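Local coordinates for protein 16S rRNA aminocarboxypropyltransferase (Vulcanisaeta distributa, PDB 5APG) that probably transfers the 3-amino-3-carboxypropyl group of S-adenosylmethionine to an N1-methylpseudouridine of 16S rRNA, the last step in making a hypermodified pseudouridine, at residues I7-Q12 with L68-W73; N18-L23 with L110-A115. One frame throughout, in Å; residues are numbered along the deposited sequence.

Contact 1: residues I7-Q12 with L68-W73; sequences IYRLPQ and LIDCSW. With EEM ([(3S)-3-amino-4-hydroxy-4-oxo-butyl]-[[(2S,3S,4R,5R)-5-(6-aminopurin-9-yl)-3,4-dihydroxy-oxolan-2-yl]methyl]-methyl-selanium), chain D.
In the SPOUT-fold sheet, where residues 68-73 line the S-adenosylmethionine pocket, Tyr8 and Ile69 pair in register on neighbouring parallel strands. Three backbone hydrogen bonds join the strands: Tyr8 N to Leu68 O, Asp70 N to Tyr8 O at 2.7 Å, and Leu10 N to Asp70 O. The last lies just where the strands run out into loops. Tyr8 and Ile69 share one face of the sheet, where Ile69 CG2 meets the edge of the Tyr8 ring. Ile7, Arg9, Leu68 and Asp70 share the other. There the side chains of Arg9 and Asp70 run alongside each other in the same direction. With CG anti to the backbone N in both (chi1 176° and 177°), their charged ends meet. Arg9 NH1 gives Asp70 OD2 a salt bridge of 3.1 Å, in the guanidinium plane, with the carboxylate turned 44° from it. Asp70 OD1 hydrogen-bonds instead to Thr112 OG1. Past the strand end, Leu10 CD1 packs on Cys71 CB. The bound selenium analogue of S-adenosylmethionine, EEM, lies along residues 68-73. Ile69 O takes a hydrogen bond from ribose O3' of EEM at 2.7 Å. The Trp73 ring carries methyl carbon CE of EEM over its centre, 3.7 Å above the plane.

Contact 2: residues N18-L23 with L110-A115; sequences NTAIKL and LSTIEA. With EEM ([(3S)-3-amino-4-hydroxy-4-oxo-butyl]-[[(2S,3S,4R,5R)-5-(6-aminopurin-9-yl)-3,4-dihydroxy-oxolan-2-yl]methyl]-methyl-selanium), chain D.
Thr19 and Ile113 meet where the N-terminal ends of helices 19-25 and 112-122 come together round the carboxylate of EEM, the selenium analogue of S-adenosylmethionine. Thr19 OG1 sits between its own backbone N and carbonyl carbon (chi1 68°). From there it gives a hydrogen bond to EEM O at 2.5 Å and accepts one from Ile113 N at 3.0 Å, the latter bent to 141° at the hydrogen. Thr112 N donates to the same EEM O, nearly straight, at 2.9 Å. Thr19 N holds the other oxygen, EEM OXT, at 3.0 Å. An alanine in place of Thr19 would take away the hydroxyl, is likely to weaken the hold on EEM O, and would probably leave Ile113 N without its acceptor.

Apolar groups close the contact beside these hydrogen bonds. Ile113 CG2 lies against Thr19 CB at 3.6 Å. Ile113 CG1, anti to the backbone N (chi1 -171°), reaches Leu23 CD2 at 4.0 Å, and the two side chains cross obliquely. Thr112 CG2 packs on Ala20 CB.

Both helix starts are capped. Asn18 OD1 accepts from Ile21 N in the carbonyl plane. Ser111 and Glu114 form a capping box: Ser111 OG accepts from Glu114 N, and Ser111 N and OG reach Glu114 OE1 from opposite faces of the carboxylate plane. Two helix N-termini, each with a backbone N-H given to the carboxylate, would probably favour its negative charge and help fix the end of the chain that is transferred.

In the fold
Both contacts are buried, and both touch EEM. Every touching residue of contact 2 is buried, whereas Tyr8, Arg9 and Leu10 of contact 1 are partly exposed. Contact 1 joins strands 5-9 and 66-70 of the sheet; contact 2 joins the starts of helices 19-25 and 112-122. Strand 5-9 is followed in the chain by helix 19-25. In contact 1 regular backbone pairing does most of the work, with one salt bridge. Contact 2 has a single hydrogen bond between its segments, and the ligand carboxylate joins them further. Asp70 links the two contacts through its carboxylate, which also probably accepts from Asn18 ND2. Contact 1 takes ribose hydroxyl O3' and the methyl group, contact 2 the carboxylate, and the ribose touches both.

Contact 1: residues I7-Q12 with L68-W73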
loop_
_atom_site.group_PDB
_atom_site.type_symbol
_atom_site.label_atom_id
_atom_site.label_comp_id
_atom_site.label_asym_id
_atom_site.label_seq_id
_atom_site.Cartn_x
_atom_site.Cartn_y
_atom_site.Cartn_z
ATOM N N ILE A 7 -3.242 3.670 10.824
ATOM C CA ILE A 7 -3.204 4.691 9.787
ATOM C C ILE A 7 -3.146 6.098 10.371
ATOM O O ILE A 7 -3.966 6.469 11.211
ATOM C CB ILE A 7 -4.435 4.599 8.855
ATOM C CG1 ILE A 7 -4.494 3.235 8.165
ATOM C CG2 ILE A 7 -4.406 5.717 7.816
ATOM C CD1 ILE A 7 -5.766 3.020 7.348
ATOM N N TYR A 8 -2.164 6.876 9.934
ATOM C CA TYR A 8 -2.200 8.305 10.180
ATOM C C TYR A 8 -2.757 8.973 8.938
ATOM O O TYR A 8 -2.226 8.804 7.838
ATOM C CB TYR A 8 -0.826 8.878 10.519
ATOM C CG TYR A 8 -0.847 10.390 10.550
ATOM C CD1 TYR A 8 -1.522 11.070 11.555
ATOM C CD2 TYR A 8 -0.223 11.136 9.559
ATOM C CE1 TYR A 8 -1.565 12.451 11.583
ATOM C CE2 TYR A 8 -0.258 12.519 9.577
ATOM C CZ TYR A 8 -0.930 13.171 10.593
ATOM O OH TYR A 8 -0.967 14.545 10.616
ATOM N N ARG A 9 -3.838 9.720 9.114
ATOM C CA ARG A 9 -4.492 10.360 7.986
ATOM C C ARG A 9 -4.301 11.872 8.002
ATOM O O ARG A 9 -4.602 12.536 8.991
ATOM C CB ARG A 9 -5.981 10.020 7.977
ATOM C CG ARG A 9 -6.765 10.713 6.882
ATOM C CD ARG A 9 -8.179 10.172 6.786
ATOM N NE ARG A 9 -9.138 11.215 6.440
ATOM C CZ ARG A 9 -9.301 11.706 5.216
ATOM N NH1 ARG A 9 -8.569 11.247 4.211
ATOM N NH2 ARG A 9 -10.201 12.656 4.994
ATOM N N LEU A 10 -3.786 12.406 6.902
ATOM C CA LEU A 10 -3.781 13.847 6.698
ATOM C C LEU A 10 -5.154 14.265 6.196
ATOM O O LEU A 10 -5.528 13.951 5.066
ATOM C CB LEU A 10 -2.695 14.264 5.706
ATOM C CG LEU A 10 -1.293 14.476 6.271
ATOM C CD1 LEU A 10 -0.322 14.781 5.149
ATOM C CD2 LEU A 10 -1.298 15.600 7.293
ATOM N N PRO A 11 -5.920 14.969 7.041
ATOM C CA PRO A 11 -7.300 15.336 6.705
ATOM C C PRO A 11 -7.376 16.357 5.567
ATOM O O PRO A 11 -7.649 17.528 5.813
ATOM C CB PRO A 11 -7.829 15.928 8.014
ATOM C CG PRO A 11 -6.614 16.467 8.696
ATOM C CD PRO A 11 -5.494 15.528 8.339
ATOM N N GLN A 12 -7.143 15.910 4.335
ATOM C CA GLN A 12 -7.098 16.806 3.181
ATOM C C GLN A 12 -8.270 16.577 2.224
ATOM O O GLN A 12 -9.042 17.488 1.952
ATOM C CB GLN A 12 -5.776 16.641 2.430
ATOM N N LEU A 68 0.451 2.841 7.926
ATOM C CA LEU A 68 0.335 3.591 6.681
ATOM C C LEU A 68 0.057 5.058 6.961
ATOM O O LEU A 68 -0.556 5.408 7.971
ATOM C CB LEU A 68 -0.784 3.045 5.782
ATOM C CG LEU A 68 -0.751 1.649 5.162
ATOM C CD1 LEU A 68 -1.241 0.585 6.139
ATOM C CD2 LEU A 68 -1.588 1.650 3.891
ATOM N N ILE A 69 0.496 5.912 6.047
ATOM C CA ILE A 69 0.080 7.303 6.049
ATOM C C ILE A 69 -0.907 7.505 4.907
ATOM O O ILE A 69 -0.602 7.202 3.752
ATOM C CB ILE A 69 1.274 8.264 5.894
ATOM C CG1 ILE A 69 2.204 8.162 7.107
ATOM C CG2 ILE A 69 0.781 9.698 5.731
ATOM C CD1 ILE A 69 3.565 8.819 6.894
ATOM N N ASP A 70 -2.102 7.987 5.231
ATOM C CA ASP A 70 -3.086 8.305 4.206
ATOM C C ASP A 70 -3.069 9.803 3.919
ATOM O O ASP A 70 -3.314 10.621 4.805
ATOM C CB ASP A 70 -4.488 7.860 4.632
ATOM C CG ASP A 70 -5.555 8.232 3.616
ATOM O OD1 ASP A 70 -5.749 7.471 2.646
ATOM O OD2 ASP A 70 -6.204 9.281 3.784
ATOM N N CYS A 71 -2.767 10.156 2.675
ATOM C CA CYS A 71 -2.704 11.553 2.258
ATOM C C CYS A 71 -3.022 11.617 0.776
ATOM O O CYS A 71 -3.265 10.592 0.165
ATOM C CB CYS A 71 -1.326 12.143 2.550
ATOM S SG CYS A 71 0.031 11.316 1.675
ATOM N N SER A 72 -3.033 12.804 0.187
ATOM C CA SER A 72 -3.221 12.891 -1.255
ATOM C C SER A 72 -1.947 12.431 -1.954
ATOM O O SER A 72 -0.855 12.545 -1.396
ATOM C CB SER A 72 -3.577 14.317 -1.679
ATOM O OG SER A 72 -2.453 15.168 -1.550
ATOM N N TRP A 73 -2.077 11.907 -3.169
ATOM C CA TRP A 73 -0.894 11.502 -3.923
ATOM C C TRP A 73 -0.042 12.707 -4.306
ATOM O O TRP A 73 1.170 12.585 -4.491
ATOM C CB TRP A 73 -1.287 10.704 -5.169
ATOM C CG TRP A 73 -1.417 9.234 -4.886
ATOM C CD1 TRP A 73 -2.570 8.512 -4.793
ATOM C CD2 TRP A 73 -0.345 8.315 -4.629
ATOM N NE1 TRP A 73 -2.283 7.197 -4.507
ATOM C CE2 TRP A 73 -0.924 7.051 -4.396
ATOM C CE3 TRP A 73 1.048 8.439 -4.578
ATOM C CZ2 TRP A 73 -0.163 5.918 -4.124
ATOM C CZ3 TRP A 73 1.806 7.311 -4.303
ATOM C CH2 TRP A 73 1.198 6.066 -4.080
HETATM C C2 EEM D . 3.470 1.476 -1.034
HETATM N N3 EEM D . 2.415 2.008 -0.493
HETATM C C4 EEM D . 1.395 2.371 -1.250
HETATM C "C1'" EEM D . -0.364 3.235 0.338
HETATM C "C2'" EEM D . 0.500 4.391 0.900
HETATM C "C3'" EEM D . -0.203 5.512 0.477
HETATM C "C4'" EEM D . -1.523 5.259 0.485
HETATM C "C5'" EEM D . -2.280 5.848 -0.647
HETATM O O EEM D . -7.450 5.643 -0.941
HETATM C C EEM D . -7.655 6.814 -1.104
HETATM O OXT EEM D . -8.687 7.323 -0.703
HETATM C CA EEM D . -6.615 7.688 -1.769
HETATM N N EEM D . -7.202 8.976 -2.009
HETATM C CB EEM D . -5.442 7.760 -0.802
HETATM C CG EEM D . -4.160 8.294 -1.407
HETATM SE SE EEM D . -2.592 7.749 -0.326
HETATM C CE EEM D . -0.994 8.640 -0.962
HETATM O "O4'" EEM D . -1.541 3.683 0.183
HETATM O "O3'" EEM D . 0.224 6.743 1.180
HETATM O "O2'" EEM D . 0.326 4.241 2.314
HETATM N N9 EEM D . 0.201 2.932 -1.006
HETATM C C8 EEM D . -0.391 3.062 -2.177
HETATM N N7 EEM D . 0.370 2.626 -3.155
HETATM C C5 EEM D . 1.512 2.171 -2.611
HETATM N N1 EEM D . 3.633 1.266 -2.323
HETATM C C6 EEM D . 2.692 1.595 -3.158
HETATM N N6 EEM D . 2.842 1.398 -4.545
#

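Contact 2: residues N18-L23 with L110-A115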
loop_
_atom_site.group_PDB
_atom_site.type_symbol
_atom_site.label_atom_id
_atom_site.label_comp_id
_atom_site.label_asym_id
_atom_site.label_seq_id
_atom_site.Cartn_x
_atom_site.Cartn_y
_atom_site.Cartn_z
ATOM N N ASN A 18 -12.757 8.858 0.708
ATOM C CA ASN A 18 -11.458 8.329 1.097
ATOM C C ASN A 18 -11.566 6.867 1.537
ATOM O O ASN A 18 -12.470 6.513 2.295
ATOM C CB ASN A 18 -10.871 9.195 2.212
ATOM C CG ASN A 18 -9.591 8.636 2.773
ATOM O OD1 ASN A 18 -9.603 7.891 3.753
ATOM N ND2 ASN A 18 -8.471 8.998 2.163
ATOM N N THR A 19 -10.657 6.013 1.066
ATOM C CA THR A 19 -10.795 4.578 1.321
ATOM C C THR A 19 -10.280 4.190 2.706
ATOM O O THR A 19 -10.679 3.159 3.248
ATOM C CB THR A 19 -10.076 3.717 0.250
ATOM O OG1 THR A 19 -8.651 3.869 0.348
ATOM C CG2 THR A 19 -10.537 4.103 -1.155
ATOM N N ALA A 20 -9.408 5.013 3.281
ATOM C CA ALA A 20 -8.892 4.747 4.622
ATOM C C ALA A 20 -9.989 4.934 5.666
ATOM O O ALA A 20 -10.095 4.153 6.613
ATOM C CB ALA A 20 -7.701 5.645 4.932
ATOM N N ILE A 21 -10.801 5.973 5.490
ATOM C CA ILE A 21 -11.933 6.223 6.375
ATOM C C ILE A 21 -12.868 5.013 6.409
ATOM O O ILE A 21 -13.377 4.632 7.468
ATOM C CB ILE A 21 -12.716 7.483 5.938
ATOM C CG1 ILE A 21 -11.894 8.744 6.213
ATOM C CG2 ILE A 21 -14.053 7.568 6.651
ATOM C CD1 ILE A 21 -11.544 8.942 7.672
ATOM N N LYS A 22 -13.069 4.391 5.252
ATOM C CA LYS A 22 -13.936 3.220 5.164
ATOM C C LYS A 22 -13.320 1.999 5.850
ATOM O O LYS A 22 -14.021 1.256 6.534
ATOM C CB LYS A 22 -14.256 2.902 3.703
ATOM C CG LYS A 22 -15.570 2.158 3.523
ATOM C CD LYS A 22 -15.957 2.083 2.058
ATOM C CE LYS A 22 -17.314 1.442 1.890
ATOM N NZ LYS A 22 -17.733 1.355 0.458
ATOM N N LEU A 23 -12.017 1.791 5.665
ATOM C CA LEU A 23 -11.290 0.761 6.412
ATOM C C LEU A 23 -11.502 0.891 7.915
ATOM O O LEU A 23 -11.774 -0.091 8.609
ATOM C CB LEU A 23 -9.787 0.833 6.122
ATOM C CG LEU A 23 -9.254 0.151 4.871
ATOM C CD1 LEU A 23 -7.783 0.510 4.674
ATOM C CD2 LEU A 23 -9.444 -1.352 4.989
ATOM N N LEU A 110 -1.731 3.109 -6.067
ATOM C CA LEU A 110 -2.900 2.423 -5.527
ATOM C C LEU A 110 -3.654 3.264 -4.505
ATOM O O LEU A 110 -3.083 4.158 -3.883
ATOM C CB LEU A 110 -2.485 1.097 -4.879
ATOM C CG LEU A 110 -1.596 0.175 -5.720
ATOM C CD1 LEU A 110 -1.287 -1.112 -4.960
ATOM C CD2 LEU A 110 -2.252 -0.134 -7.065
ATOM N N SER A 111 -4.937 2.962 -4.329
ATOM C CA SER A 111 -5.694 3.528 -3.220
ATOM C C SER A 111 -5.176 2.928 -1.920
ATOM O O SER A 111 -4.510 1.892 -1.927
ATOM C CB SER A 111 -7.192 3.256 -3.372
ATOM O OG SER A 111 -7.491 1.875 -3.204
ATOM N N THR A 112 -5.470 3.586 -0.805
ATOM C CA THR A 112 -5.025 3.093 0.488
ATOM C C THR A 112 -5.574 1.684 0.742
ATOM O O THR A 112 -4.853 0.811 1.225
ATOM C CB THR A 112 -5.444 4.050 1.620
ATOM O OG1 THR A 112 -4.794 5.313 1.429
ATOM C CG2 THR A 112 -5.046 3.486 2.987
ATOM N N ILE A 113 -6.834 1.445 0.382
ATOM C CA ILE A 113 -7.430 0.140 0.661
ATOM C C ILE A 113 -6.817 -0.953 -0.221
ATOM O O ILE A 113 -6.630 -2.083 0.231
ATOM C CB ILE A 113 -8.986 0.159 0.498
ATOM C CG1 ILE A 113 -9.585 -1.143 1.020
ATOM C CG2 ILE A 113 -9.417 0.392 -0.953
ATOM C CD1 ILE A 113 -11.097 -1.090 1.257
ATOM N N GLU A 114 -6.475 -0.620 -1.464
ATOM C CA GLU A 114 -5.820 -1.582 -2.349
ATOM C C GLU A 114 -4.426 -1.910 -1.831
ATOM O O GLU A 114 -3.963 -3.049 -1.911
ATOM C CB GLU A 114 -5.732 -1.042 -3.780
ATOM C CG GLU A 114 -7.047 -1.093 -4.562
ATOM C CD GLU A 114 -7.008 -0.223 -5.805
ATOM O OE1 GLU A 114 -6.756 0.991 -5.666
ATOM O OE2 GLU A 114 -7.212 -0.748 -6.921
ATOM N N ALA A 115 -3.751 -0.898 -1.303
ATOM C CA ALA A 115 -2.417 -1.096 -0.762
ATOM C C ALA A 115 -2.438 -1.996 0.463
ATOM O O ALA A 115 -1.587 -2.875 0.608
ATOM C CB ALA A 115 -1.795 0.217 -0.423
HETATM C C2 EEM D . 3.470 1.476 -1.034
HETATM N N3 EEM D . 2.415 2.008 -0.493
HETATM C C4 EEM D . 1.395 2.371 -1.250
HETATM C "C1'" EEM D . -0.364 3.235 0.338
HETATM C "C2'" EEM D . 0.500 4.391 0.900
HETATM C "C3'" EEM D . -0.203 5.512 0.477
HETATM C "C4'" EEM D . -1.523 5.259 0.485
HETATM C "C5'" EEM D . -2.280 5.848 -0.647
HETATM O O EEM D . -7.450 5.643 -0.941
HETATM C C EEM D . -7.655 6.814 -1.104
HETATM O OXT EEM D . -8.687 7.323 -0.703
HETATM C CA EEM D . -6.615 7.688 -1.769
HETATM N N EEM D . -7.202 8.976 -2.009
HETATM C CB EEM D . -5.442 7.760 -0.802
HETATM C CG EEM D . -4.160 8.294 -1.407
HETATM SE SE EEM D . -2.592 7.749 -0.326
HETATM C CE EEM D . -0.994 8.640 -0.962
HETATM O "O4'" EEM D . -1.541 3.683 0.183
HETATM O "O3'" EEM D . 0.224 6.743 1.180
HETATM O "O2'" EEM D . 0.326 4.241 2.314
HETATM N N9 EEM D . 0.201 2.932 -1.006
HETATM C C8 EEM D . -0.391 3.062 -2.177
HETATM N N7 EEM D . 0.370 2.626 -3.155
HETATM C C5 EEM D . 1.512 2.171 -2.611
HETATM N N1 EEM D . 3.633 1.266 -2.323
HETATM C C6 EEM D . 2.692 1.595 -3.158
HETATM N N6 EEM D . 2.842 1.398 -4.545
#